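Local coordinates for protein peroxiredoxin PRX1, mitochondrial (PDB 5YKJ) that reduces peroxides as a mitochondrial 1-Cys peroxiredoxin of yeast, whose oxidised cysteine is probably resolved through the glutathione and thioredoxin systems, at residues 123-135 with 141-153. Residues are numbered along the deposited sequence; the frame is centred on the assembly and turned at random. Where two conformers were deposited one is given.
Sequences SLKTVRSVFVIDP and LIFTYPSTVGRNT
V130 and F143 form a hydrogen-bonded pair in the antiparallel hairpin of strands 129-133 and 139-144, an outer edge of the mixed sheet within this chain of thioredoxin fold. The register rests on their two backbone bonds, V130 N to F143 O (2.8 Å) and F143 N to V130 O, and on the non-hydrogen-bonded pair F131 with I142; V132 N to L141 O is a further, straight bond (179° at the hydrogen).

Apolar contacts follow the strand alternation. V130 CB stands over one face of the F143 ring, 3.7 Å from its centroid, a CH-pi contact made possible by F143 chi1 of 68°. V132 and L141 lie alongside on this same face, which helix 153-169 covers; F131 CD2 meets I142 CG1 on the other. S129 OG and T144 OG1 share a hydrogen bond (2.7 Å).

Beyond the strands, the guanidinium groups of R128 and R151 stack with planes 8° and centres 3.8 Å apart, consistent with R128 being the active-site arginine of peroxiredoxins. E47 salt-bridges R128 NH1 and takes a bond from the backbone N of R151. V130 CG2 packs on the far face of R151, S147 CA on that of R128. R128 NE donates to Y145 O (2.8 Å), its chain bent at chi2 and chi3. A leucine in place of R128 would probably leave E47 without its cationic mate, Y145 O without this donor and R151 without its flat stacking partner.

R151 NH2 also bonds to S35 O and, from above the carbonyl plane, to R128 O (2.9 Å), while one water joins R128 O, F143 O, Y145 N and R151 NE.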
ATOM      1  N   SER A 123     -18.864  -5.861 -12.329  1.00 19.24           N
ATOM      2  CA  SER A 123     -18.460  -4.472 -12.376  1.00 17.69           C
ATOM      3  C   SER A 123     -17.420  -4.117 -11.297  1.00 18.89           C
ATOM      4  O   SER A 123     -16.849  -3.086 -11.322  1.00 21.63           O
ATOM      5  CB  SER A 123     -19.668  -3.513 -12.278  1.00 30.78           C
ATOM      6  OG  SER A 123     -20.412  -3.759 -11.129  1.00 24.95           O
ATOM      7  N   LEU A 124     -17.201  -5.008 -10.355  1.00 14.61           N
ATOM      8  CA  LEU A 124     -16.263  -4.742  -9.253  1.00 12.93           C
ATOM      9  C   LEU A 124     -14.893  -5.401  -9.318  1.00  9.01           C
ATOM     10  O   LEU A 124     -14.109  -5.269  -8.452  1.00 10.81           O
ATOM     11  CB  LEU A 124     -16.905  -5.088  -7.906  1.00 10.05           C
ATOM     12  CG  LEU A 124     -18.108  -4.218  -7.574  1.00 16.64           C
ATOM     13  CD1 LEU A 124     -18.907  -4.760  -6.407  1.00 21.68           C
ATOM     14  CD2 LEU A 124     -17.611  -2.810  -7.259  1.00 13.87           C
ATOM     15  N   LYS A 125     -14.652  -6.071 -10.418  1.00  9.92           N
ATOM     16  CA  LYS A 125     -13.423  -6.803 -10.589  1.00  8.20           C
ATOM     17  C   LYS A 125     -12.212  -5.911 -10.552  1.00 11.54           C
ATOM     18  O   LYS A 125     -11.168  -6.381 -10.297  1.00  9.67           O
ATOM     19  CB  LYS A 125     -13.426  -7.568 -11.914  1.00 12.73           C
ATOM     20  CG  LYS A 125     -14.397  -8.715 -11.917  1.00 17.83           C
ATOM     21  CD  LYS A 125     -14.453  -9.435 -13.246  1.00 41.41           C
ATOM     22  CE  LYS A 125     -14.973  -8.563 -14.371  1.00 40.13           C
ATOM     23  NZ  LYS A 125     -15.798  -9.232 -15.446  1.00 70.33           N
ATOM     24  N   THR A 126     -12.412  -4.650 -10.846  1.00  8.02           N
ATOM     25  CA  THR A 126     -11.310  -3.691 -10.852  1.00  8.84           C
ATOM     26  C   THR A 126     -10.983  -3.080  -9.489  1.00 12.26           C
ATOM     27  O   THR A 126     -10.063  -2.346  -9.370  1.00  9.54           O
ATOM     28  CB  THR A 126     -11.550  -2.572 -11.887  1.00  9.43           C
ATOM     29  OG1 THR A 126     -12.838  -2.044 -11.691  1.00 10.25           O
ATOM     30  CG2 THR A 126     -11.513  -3.103 -13.270  1.00  9.44           C
ATOM     31  N   VAL A 127     -11.766  -3.436  -8.487  1.00  7.32           N
ATOM     32  CA  VAL A 127     -11.538  -2.893  -7.136  1.00  7.58           C
ATOM     33  C   VAL A 127     -10.488  -3.753  -6.460  1.00  8.39           C
ATOM     34  O   VAL A 127     -10.738  -4.508  -5.614  1.00  7.75           O
ATOM     35  CB  VAL A 127     -12.822  -2.838  -6.346  1.00  6.85           C
ATOM     36  CG1 VAL A 127     -12.559  -2.193  -4.995  1.00  8.71           C
ATOM     37  CG2 VAL A 127     -13.818  -1.991  -7.106  1.00  9.15           C
ATOM     38  N   ARG A 128      -9.297  -3.602  -6.973  1.00  6.19           N
ATOM     39  CA  ARG A 128      -8.190  -4.428  -6.592  1.00  6.05           C
ATOM     40  C   ARG A 128      -6.835  -3.744  -6.483  1.00  9.66           C
ATOM     41  O   ARG A 128      -5.852  -4.392  -6.428  1.00 10.18           O
ATOM     42  CB  ARG A 128      -8.042  -5.555  -7.630  1.00  8.00           C
ATOM     43  CG  ARG A 128      -8.905  -6.767  -7.402  1.00  8.68           C
ATOM     44  CD  ARG A 128      -8.487  -7.521  -6.158  1.00  9.58           C
ATOM     45  NE  ARG A 128      -7.284  -8.307  -6.357  1.00 10.53           N
ATOM     46  CZ  ARG A 128      -6.650  -8.977  -5.408  1.00  8.31           C
ATOM     47  NH1 ARG A 128      -7.101  -8.985  -4.191  1.00 12.93           N
ATOM     48  NH2 ARG A 128      -5.574  -9.662  -5.683  1.00  8.19           N
ATOM     49  N   SER A 129      -6.850  -2.442  -6.495  1.00  6.55           N
ATOM     50  CA  SER A 129      -5.609  -1.719  -6.409  1.00  5.89           C
ATOM     51  C   SER A 129      -5.053  -1.609  -5.009  1.00 10.16           C
ATOM     52  O   SER A 129      -5.744  -1.628  -4.085  1.00  9.23           O
ATOM     53  CB  SER A 129      -5.734  -0.328  -7.037  1.00  8.73           C
ATOM     54  OG  SER A 129      -6.129  -0.409  -8.362  1.00 10.36           O
ATOM     55  N   VAL A 130      -3.743  -1.504  -4.961  1.00  5.92           N
ATOM     56  CA  VAL A 130      -3.021  -1.272  -3.734  1.00  7.30           C
ATOM     57  C   VAL A 130      -2.265   0.048  -3.922  1.00  7.48           C
ATOM     58  O   VAL A 130      -1.609   0.216  -4.855  1.00  8.26           O
ATOM     59  CB  VAL A 130      -2.009  -2.390  -3.366  1.00  8.57           C
ATOM     60  CG1 VAL A 130      -1.250  -2.053  -2.080  1.00  9.46           C
ATOM     61  CG2 VAL A 130      -2.740  -3.684  -3.127  1.00  9.38           C
ATOM     62  N   PHE A 131      -2.454   0.954  -2.987  1.00  6.49           N
ATOM     63  CA  PHE A 131      -1.795   2.231  -3.036  1.00  6.13           C
ATOM     64  C   PHE A 131      -0.850   2.406  -1.834  1.00 10.28           C
ATOM     65  O   PHE A 131      -1.275   2.245  -0.753  1.00 10.31           O
ATOM     66  CB  PHE A 131      -2.848   3.378  -2.979  1.00  6.32           C
ATOM     67  CG  PHE A 131      -3.942   3.302  -4.022  1.00  7.98           C
ATOM     68  CD1 PHE A 131      -5.072   2.520  -3.847  1.00  6.24           C
ATOM     69  CD2 PHE A 131      -3.859   4.044  -5.187  1.00  8.32           C
ATOM     70  CE1 PHE A 131      -6.044   2.461  -4.789  1.00  8.75           C
ATOM     71  CE2 PHE A 131      -4.872   3.965  -6.131  1.00  8.10           C
ATOM     72  CZ  PHE A 131      -5.942   3.207  -5.898  1.00  6.94           C
ATOM     73  N   VAL A 132       0.421   2.710  -2.084  1.00  6.82           N
ATOM     74  CA  VAL A 132       1.371   2.992  -1.026  1.00  6.89           C
ATOM     75  C   VAL A 132       1.436   4.507  -0.934  1.00 10.42           C
ATOM     76  O   VAL A 132       1.726   5.149  -1.888  1.00  9.55           O
ATOM     77  CB  VAL A 132       2.721   2.446  -1.382  1.00  6.61           C
ATOM     78  CG1 VAL A 132       3.726   2.772  -0.290  1.00  8.71           C
ATOM     79  CG2 VAL A 132       2.625   0.968  -1.602  1.00  8.36           C
ATOM     80  N   ILE A 133       1.100   5.019   0.237  1.00  7.09           N
ATOM     81  CA  ILE A 133       0.992   6.456   0.495  1.00  7.42           C
ATOM     82  C   ILE A 133       1.982   6.954   1.546  1.00  8.67           C
ATOM     83  O   ILE A 133       2.154   6.354   2.541  1.00 10.01           O
ATOM     84  CB  ILE A 133      -0.418   6.735   0.933  1.00  7.71           C
ATOM     85  CG1 ILE A 133      -1.344   6.267  -0.163  1.00  8.99           C
ATOM     86  CG2 ILE A 133      -0.672   8.188   1.270  1.00 10.00           C
ATOM     87  CD1 ILE A 133      -2.788   6.136   0.249  1.00 14.76           C
ATOM     88  N   ASP A 134       2.644   8.053   1.229  1.00  8.05           N
ATOM     89  CA  ASP A 134       3.595   8.599   2.133  1.00 11.23           C
ATOM     90  C   ASP A 134       2.948   9.483   3.203  1.00  8.91           C
ATOM     91  O   ASP A 134       1.826   9.731   3.193  1.00 11.37           O
ATOM     92  CB  ASP A 134       4.800   9.217   1.413  1.00 11.32           C
ATOM     93  CG  ASP A 134       4.505  10.579   0.772  1.00 11.37           C
ATOM     94  OD1 ASP A 134       3.528  11.192   1.081  1.00 11.42           O
ATOM     95  OD2 ASP A 134       5.325  10.952  -0.033  1.00 10.34           O
ATOM     96  N   PRO A 135       3.777   9.941   4.153  1.00 10.81           N
ATOM     97  CA  PRO A 135       3.309  10.776   5.268  1.00 13.15           C
ATOM     98  C   PRO A 135       2.731  12.118   4.835  1.00 13.58           C
ATOM     99  O   PRO A 135       2.007  12.693   5.554  1.00 13.60           O
ATOM    100  CB  PRO A 135       4.552  10.937   6.150  1.00 21.08           C
ATOM    101  CG  PRO A 135       5.370   9.734   5.876  1.00 17.43           C
ATOM    102  CD  PRO A 135       5.115   9.393   4.419  1.00 11.81           C
ATOM    103  N   LEU A 141       3.293   4.582  -5.125  1.00  8.49           N
ATOM    104  CA  LEU A 141       3.341   3.355  -5.869  1.00  6.45           C
ATOM    105  C   LEU A 141       1.960   2.737  -5.888  1.00  7.14           C
ATOM    106  O   LEU A 141       1.307   2.804  -4.945  1.00  8.63           O
ATOM    107  CB  LEU A 141       4.329   2.385  -5.175  1.00  7.81           C
ATOM    108  CG  LEU A 141       4.742   1.065  -5.824  1.00  9.48           C
ATOM    109  CD1 LEU A 141       6.175   0.653  -5.462  1.00 11.15           C
ATOM    110  CD2 LEU A 141       3.829  -0.068  -5.387  1.00 10.94           C
ATOM    111  N   ILE A 142       1.611   2.143  -7.029  1.00  6.05           N
ATOM    112  CA  ILE A 142       0.342   1.493  -7.223  1.00  7.57           C
ATOM    113  C   ILE A 142       0.518   0.159  -7.911  1.00  9.85           C
ATOM    114  O   ILE A 142       1.332   0.027  -8.727  1.00  9.72           O
ATOM    115  CB  ILE A 142      -0.586   2.375  -8.119  1.00  9.31           C
ATOM    116  CG1 ILE A 142      -0.728   3.772  -7.558  1.00  9.10           C
ATOM    117  CG2 ILE A 142      -1.993   1.805  -8.249  1.00 11.42           C
ATOM    118  CD1 ILE A 142      -1.512   4.675  -8.461  1.00 13.67           C
ATOM    119  N   PHE A 143      -0.279  -0.800  -7.500  1.00  7.64           N
ATOM    120  CA  PHE A 143      -0.304  -2.033  -8.207  1.00  7.54           C
ATOM    121  C   PHE A 143      -1.678  -2.675  -8.168  1.00  6.69           C
ATOM    122  O   PHE A 143      -2.348  -2.603  -7.190  1.00  8.63           O
ATOM    123  CB  PHE A 143       0.840  -2.953  -7.832  1.00 17.26           C
ATOM    124  CG  PHE A 143       0.799  -3.506  -6.466  1.00 15.05           C
ATOM    125  CD1 PHE A 143       0.157  -4.685  -6.223  1.00 19.79           C
ATOM    126  CD2 PHE A 143       1.452  -2.889  -5.436  1.00 13.82           C
ATOM    127  CE1 PHE A 143       0.121  -5.223  -4.999  1.00 15.71           C
ATOM    128  CE2 PHE A 143       1.426  -3.430  -4.188  1.00 17.68           C
ATOM    129  CZ  PHE A 143       0.774  -4.608  -3.973  1.00 16.89           C
ATOM    130  N   THR A 144      -2.046  -3.272  -9.294  1.00  9.16           N
ATOM    131  CA  THR A 144      -3.341  -3.920  -9.430  1.00  7.51           C
ATOM    132  C   THR A 144      -3.280  -5.330  -9.979  1.00 10.65           C
ATOM    133  O   THR A 144      -3.041  -5.525 -11.095  1.00  7.88           O
ATOM    134  CB  THR A 144      -4.336  -3.072 -10.252  1.00  7.00           C
ATOM    135  OG1 THR A 144      -4.292  -1.708  -9.851  1.00 10.43           O
ATOM    136  CG2 THR A 144      -5.737  -3.607 -10.093  1.00  5.82           C
ATOM    137  N   TYR A 145      -3.524  -6.285  -9.086  1.00  7.86           N
ATOM    138  CA  TYR A 145      -3.598  -7.674  -9.408  1.00  9.35           C
ATOM    139  C   TYR A 145      -5.089  -8.057  -9.409  1.00 10.88           C
ATOM    140  O   TYR A 145      -5.826  -7.623  -8.652  1.00  8.11           O
ATOM    141  CB  TYR A 145      -2.908  -8.553  -8.361  1.00  5.92           C
ATOM    142  CG  TYR A 145      -1.388  -8.523  -8.236  1.00  9.82           C
ATOM    143  CD1 TYR A 145      -0.631  -7.488  -8.728  1.00 10.60           C
ATOM    144  CD2 TYR A 145      -0.745  -9.545  -7.615  1.00 11.08           C
ATOM    145  CE1 TYR A 145       0.734  -7.486  -8.617  1.00 11.01           C
ATOM    146  CE2 TYR A 145       0.609  -9.546  -7.480  1.00 10.36           C
ATOM    147  CZ  TYR A 145       1.338  -8.497  -7.979  1.00 11.34           C
ATOM    148  OH  TYR A 145       2.683  -8.452  -7.837  1.00 11.11           O
ATOM    149  N   PRO A 146      -5.406  -8.911 -10.375  1.00  7.58           N
ATOM    150  CA  PRO A 146      -6.777  -9.332 -10.452  1.00  8.49           C
ATOM    151  C   PRO A 146      -7.176 -10.258  -9.219  1.00  9.32           C
ATOM    152  O   PRO A 146      -6.285 -10.729  -8.601  1.00  8.63           O
ATOM    153  CB  PRO A 146      -6.875 -10.159 -11.712  1.00  7.27           C
ATOM    154  CG  PRO A 146      -5.522 -10.724 -11.852  1.00  8.75           C
ATOM    155  CD  PRO A 146      -4.572  -9.662 -11.322  1.00  8.54           C
ATOM    156  N   SER A 147      -8.444 -10.487  -8.857  0.63  9.48           N
ATOM    157  CA  SER A 147      -8.824 -11.147  -7.679  0.63 17.25           C
ATOM    158  C   SER A 147      -8.424 -12.580  -7.748  0.63 18.58           C
ATOM    159  O   SER A 147      -8.560 -13.317  -6.873  0.63 15.18           O
ATOM    160  CB  SER A 147     -10.321 -11.029  -7.539  0.63 14.66           C
ATOM    161  OG  SER A 147     -10.966 -11.622  -8.620  0.63 14.93           O
ATOM    162  N   THR A 148      -8.092 -13.046  -8.957  1.00  8.82           N
ATOM    163  CA  THR A 148      -7.617 -14.414  -9.269  1.00 11.27           C
ATOM    164  C   THR A 148      -6.180 -14.722  -8.831  1.00 11.45           C
ATOM    165  O   THR A 148      -5.822 -15.830  -8.689  1.00 12.23           O
ATOM    166  CB  THR A 148      -7.734 -14.734 -10.776  1.00 19.09           C
ATOM    167  OG1 THR A 148      -7.026 -13.743 -11.501  1.00 13.32           O
ATOM    168  CG2 THR A 148      -9.162 -14.728 -11.240  1.00 29.77           C
ATOM    169  N   VAL A 149      -5.389 -13.680  -8.680  1.00  8.47           N
ATOM    170  CA  VAL A 149      -3.987 -13.766  -8.339  1.00  7.02           C
ATOM    171  C   VAL A 149      -3.630 -13.025  -7.051  1.00  9.50           C
ATOM    172  O   VAL A 149      -3.647 -11.867  -6.986  1.00  9.01           O
ATOM    173  CB  VAL A 149      -3.113 -13.178  -9.486  1.00  9.87           C
ATOM    174  CG1 VAL A 149      -1.622 -13.190  -9.137  1.00 11.19           C
ATOM    175  CG2 VAL A 149      -3.347 -13.918 -10.773  1.00 14.78           C
ATOM    176  N   GLY A 150      -3.258 -13.795  -6.053  1.00  8.12           N
ATOM    177  CA  GLY A 150      -2.884 -13.253  -4.784  1.00 11.36           C
ATOM    178  C   GLY A 150      -1.610 -12.451  -4.871  1.00 12.11           C
ATOM    179  O   GLY A 150      -0.756 -12.740  -5.605  1.00  9.40           O
ATOM    180  N   ARG A 151      -1.577 -11.439  -4.034  1.00 10.23           N
ATOM    181  CA  ARG A 151      -0.465 -10.514  -3.958  1.00 10.62           C
ATOM    182  C   ARG A 151       0.734 -11.141  -3.259  1.00 11.43           C
ATOM    183  O   ARG A 151       0.722 -12.278  -2.900  1.00 10.12           O
ATOM    184  CB  ARG A 151      -0.886  -9.212  -3.288  1.00  9.36           C
ATOM    185  CG  ARG A 151      -1.999  -8.479  -4.005  1.00  6.31           C
ATOM    186  CD  ARG A 151      -2.823  -7.607  -3.039  1.00 11.49           C
ATOM    187  NE  ARG A 151      -3.847  -6.805  -3.700  1.00 11.45           N
ATOM    188  CZ  ARG A 151      -4.967  -6.415  -3.136  1.00  9.45           C
ATOM    189  NH1 ARG A 151      -5.240  -6.697  -1.907  1.00 12.89           N
ATOM    190  NH2 ARG A 151      -5.809  -5.703  -3.830  1.00 11.62           N
ATOM    191  N   ASN A 152       1.777 -10.334  -3.123  1.00  8.96           N
ATOM    192  CA  ASN A 152       3.021 -10.771  -2.471  1.00  9.11           C
ATOM    193  C   ASN A 152       3.378  -9.804  -1.345  1.00 10.33           C
ATOM    194  O   ASN A 152       3.698  -8.719  -1.591  1.00  9.26           O
ATOM    195  CB  ASN A 152       4.133 -10.828  -3.520  1.00 11.67           C
ATOM    196  CG  ASN A 152       5.427 -11.361  -2.983  1.00 17.72           C
ATOM    197  OD1 ASN A 152       5.702 -11.256  -1.870  1.00 11.33           O
ATOM    198  ND2 ASN A 152       6.214 -11.876  -3.856  1.00 24.53           N
ATOM    199  N   THR A 153       3.260 -10.258  -0.114  1.00 11.16           N
ATOM    200  CA  THR A 153       3.528  -9.405   1.017  1.00 13.30           C
ATOM    201  C   THR A 153       4.989  -8.966   1.126  1.00 12.43           C
ATOM    202  O   THR A 153       5.274  -7.946   1.577  1.00 11.86           O
ATOM    203  CB  THR A 153       2.996 -10.014   2.320  1.00 10.21           C
ATOM    204  OG1 THR A 153       3.566 -11.299   2.509  1.00 15.14           O
ATOM    205  CG2 THR A 153       1.475 -10.125   2.248  1.00 12.95           C
TER
HETATM  206  O   HOH W   1     -10.434  -8.904 -10.369  1.00 14.18           O
HETATM  207  O   HOH W   2      -3.191  -5.381  -6.173  1.00  9.61           O